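Pyruvate carboxylase protein (Rhizobium etli, PDB 2QF7) is a multidomain, biotin-dependent carboxylase whose chain joins an ATP-grasp biotin carboxylase region, a TIM-barrel region and a biotin-carrier domain, and assembles as a tetramer. Local coordinates at residues L18-S23 with D83-V88. Sequence-based numbering, arbitrary orientation.
Sequences LVANRS and DEVIRV
Leu18, near the end of strand 16-19, spreads its two methyl groups over Val85 and Val88, one turn apart on helix 82-92, and Ala20 adds a third point of touch. The contact between the segments is wholly apolar. Leu18 CD1 lies 3.7 Å from Val88 CG2, the two side chains running roughly at right angles, while Leu18 CD2 makes a looser approach of 4.2 Å to Val85 CG1. That same valine branch also meets the methyl of Ala20, with 3.8 Å between Val85 CG1 and Ala20 CB, so one methyl touches both Leu18 and Ala20. Its placement follows from chi1 of Val85 (173°), which sets CG1 opposite the backbone N. Ile43 of the adjacent strand 39-44 touches Leu18, Val85 and Val88 and extends the apolar layer.

Polar groups pair within a segment or with other parts of the chain. Glu84 and Arg87, one turn apart, form a side-on salt bridge through two nitrogens: Arg87 NH2 reaches Glu84 OE1 at 2.8 Å and Arg87 NE reaches Glu84 OE2 at 2.9 Å, both from above the carboxylate plane. Gly64 N and His68 NE2 also bond this carboxylate. In the other segment, Ala20 centres an inverse gamma turn, beyond which Arg22 N bonds Asn21 OD1 in the carbonyl plane (2.9 Å).

This is helix-on-sheet packing in the Rossmann-like N-terminal part of the biotin carboxylase region, where strand 16-19 is central in a five-stranded parallel sheet. All four touching residues are buried, and their direct contact is van der Waals packing without a directional bond; Ile43 and the sheet share in placing the pieces.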
loop_
_atom_site.group_PDB
_atom_site.type_symbol
_atom_site.label_atom_id
_atom_site.label_comp_id
_atom_site.label_asym_id
_atom_site.label_seq_id
_atom_site.Cartn_x
_atom_site.Cartn_y
_atom_site.Cartn_z
ATOM N N LEU A 18 10.149 -12.748 -52.245
ATOM C CA LEU A 18 9.067 -12.360 -51.342
ATOM C C LEU A 18 8.140 -13.530 -51.032
ATOM O O LEU A 18 7.658 -14.224 -51.930
ATOM C CB LEU A 18 8.246 -11.197 -51.903
ATOM C CG LEU A 18 7.105 -10.790 -50.990
ATOM C CD1 LEU A 18 7.007 -9.275 -50.925
ATOM C CD2 LEU A 18 5.789 -11.395 -51.493
ATOM N N VAL A 19 7.866 -13.744 -49.756
ATOM C CA VAL A 19 6.915 -14.780 -49.388
ATOM C C VAL A 19 5.587 -14.148 -49.170
ATOM O O VAL A 19 5.400 -13.332 -48.228
ATOM C CB VAL A 19 7.375 -15.627 -48.144
ATOM C CG1 VAL A 19 6.339 -16.721 -47.812
ATOM C CG2 VAL A 19 8.684 -16.302 -48.427
ATOM N N ALA A 20 4.656 -14.490 -50.061
ATOM C CA ALA A 20 3.315 -13.923 -49.977
ATOM C C ALA A 20 2.475 -14.786 -49.018
ATOM O O ALA A 20 1.484 -15.399 -49.424
ATOM C CB ALA A 20 2.657 -13.789 -51.403
ATOM N N ASN A 21 2.907 -14.838 -47.759
ATOM C CA ASN A 21 2.251 -15.637 -46.740
ATOM C C ASN A 21 2.670 -15.180 -45.296
ATOM O O ASN A 21 3.245 -14.119 -45.115
ATOM C CB ASN A 21 2.574 -17.129 -46.994
ATOM C CG ASN A 21 1.380 -18.055 -46.730
ATOM O OD1 ASN A 21 0.871 -18.127 -45.609
ATOM N ND2 ASN A 21 0.926 -18.751 -47.778
ATOM N N ARG A 22 2.374 -16.000 -44.296
ATOM C CA ARG A 22 2.531 -15.637 -42.903
ATOM C C ARG A 22 2.783 -16.916 -42.126
ATOM O O ARG A 22 2.708 -18.028 -42.699
ATOM C CB ARG A 22 1.269 -14.943 -42.351
ATOM C CG ARG A 22 -0.039 -15.801 -42.455
ATOM C CD ARG A 22 -1.209 -15.082 -41.814
ATOM N NE ARG A 22 -0.940 -14.785 -40.402
ATOM C CZ ARG A 22 -1.069 -15.675 -39.421
ATOM N NH1 ARG A 22 -1.411 -16.920 -39.687
ATOM N NH2 ARG A 22 -0.801 -15.335 -38.180
ATOM N N SER A 23 3.119 -16.752 -40.850
ATOM C CA SER A 23 3.183 -17.852 -39.905
ATOM C C SER A 23 4.168 -18.956 -40.376
ATOM O O SER A 23 5.206 -18.653 -40.964
ATOM C CB SER A 23 1.769 -18.397 -39.691
ATOM O OG SER A 23 1.741 -19.309 -38.612
ATOM N N ASP A 83 -3.060 -6.729 -55.516
ATOM C CA ASP A 83 -2.505 -5.386 -55.636
ATOM C C ASP A 83 -1.469 -5.033 -54.535
ATOM O O ASP A 83 -0.400 -4.513 -54.838
ATOM C CB ASP A 83 -3.640 -4.367 -55.683
ATOM C CG ASP A 83 -4.368 -4.346 -57.044
ATOM O OD1 ASP A 83 -3.882 -4.972 -58.017
ATOM O OD2 ASP A 83 -5.434 -3.685 -57.120
ATOM N N GLU A 84 -1.776 -5.333 -53.281
ATOM C CA GLU A 84 -0.822 -5.119 -52.193
ATOM C C GLU A 84 0.446 -5.964 -52.325
ATOM O O GLU A 84 1.554 -5.471 -52.114
ATOM C CB GLU A 84 -1.487 -5.331 -50.824
ATOM C CG GLU A 84 -2.387 -4.116 -50.417
ATOM C CD GLU A 84 -1.557 -2.865 -50.144
ATOM O OE1 GLU A 84 -1.052 -2.711 -49.008
ATOM O OE2 GLU A 84 -1.385 -2.050 -51.063
ATOM N N VAL A 85 0.274 -7.240 -52.638
ATOM C CA VAL A 85 1.409 -8.150 -52.792
ATOM C C VAL A 85 2.355 -7.690 -53.905
ATOM O O VAL A 85 3.557 -7.561 -53.670
ATOM C CB VAL A 85 0.937 -9.620 -52.948
ATOM C CG1 VAL A 85 2.111 -10.559 -53.277
ATOM C CG2 VAL A 85 0.246 -10.056 -51.638
ATOM N N ILE A 86 1.810 -7.434 -55.095
ATOM C CA ILE A 86 2.586 -6.911 -56.223
ATOM C C ILE A 86 3.280 -5.555 -55.892
ATOM O O ILE A 86 4.490 -5.382 -56.161
ATOM C CB ILE A 86 1.708 -6.803 -57.494
ATOM C CG1 ILE A 86 1.256 -8.208 -57.984
ATOM C CG2 ILE A 86 2.419 -6.024 -58.601
ATOM C CD1 ILE A 86 2.333 -9.276 -57.955
ATOM N N ARG A 87 2.537 -4.618 -55.287
ATOM C CA ARG A 87 3.120 -3.330 -54.854
ATOM C C ARG A 87 4.393 -3.513 -54.005
ATOM O O ARG A 87 5.419 -2.905 -54.297
ATOM C CB ARG A 87 2.098 -2.480 -54.095
ATOM C CG ARG A 87 2.690 -1.164 -53.526
ATOM C CD ARG A 87 1.695 -0.397 -52.613
ATOM N NE ARG A 87 1.370 -1.210 -51.439
ATOM C CZ ARG A 87 2.050 -1.239 -50.297
ATOM N NH1 ARG A 87 3.140 -0.502 -50.129
ATOM N NH2 ARG A 87 1.650 -2.033 -49.311
ATOM N N VAL A 88 4.332 -4.336 -52.955
ATOM C CA VAL A 88 5.507 -4.553 -52.115
ATOM C C VAL A 88 6.604 -5.380 -52.819
ATOM O O VAL A 88 7.808 -5.176 -52.568
ATOM C CB VAL A 88 5.162 -5.097 -50.658
ATOM C CG1 VAL A 88 4.168 -4.171 -49.942
ATOM C CG2 VAL A 88 4.611 -6.413 -50.708
#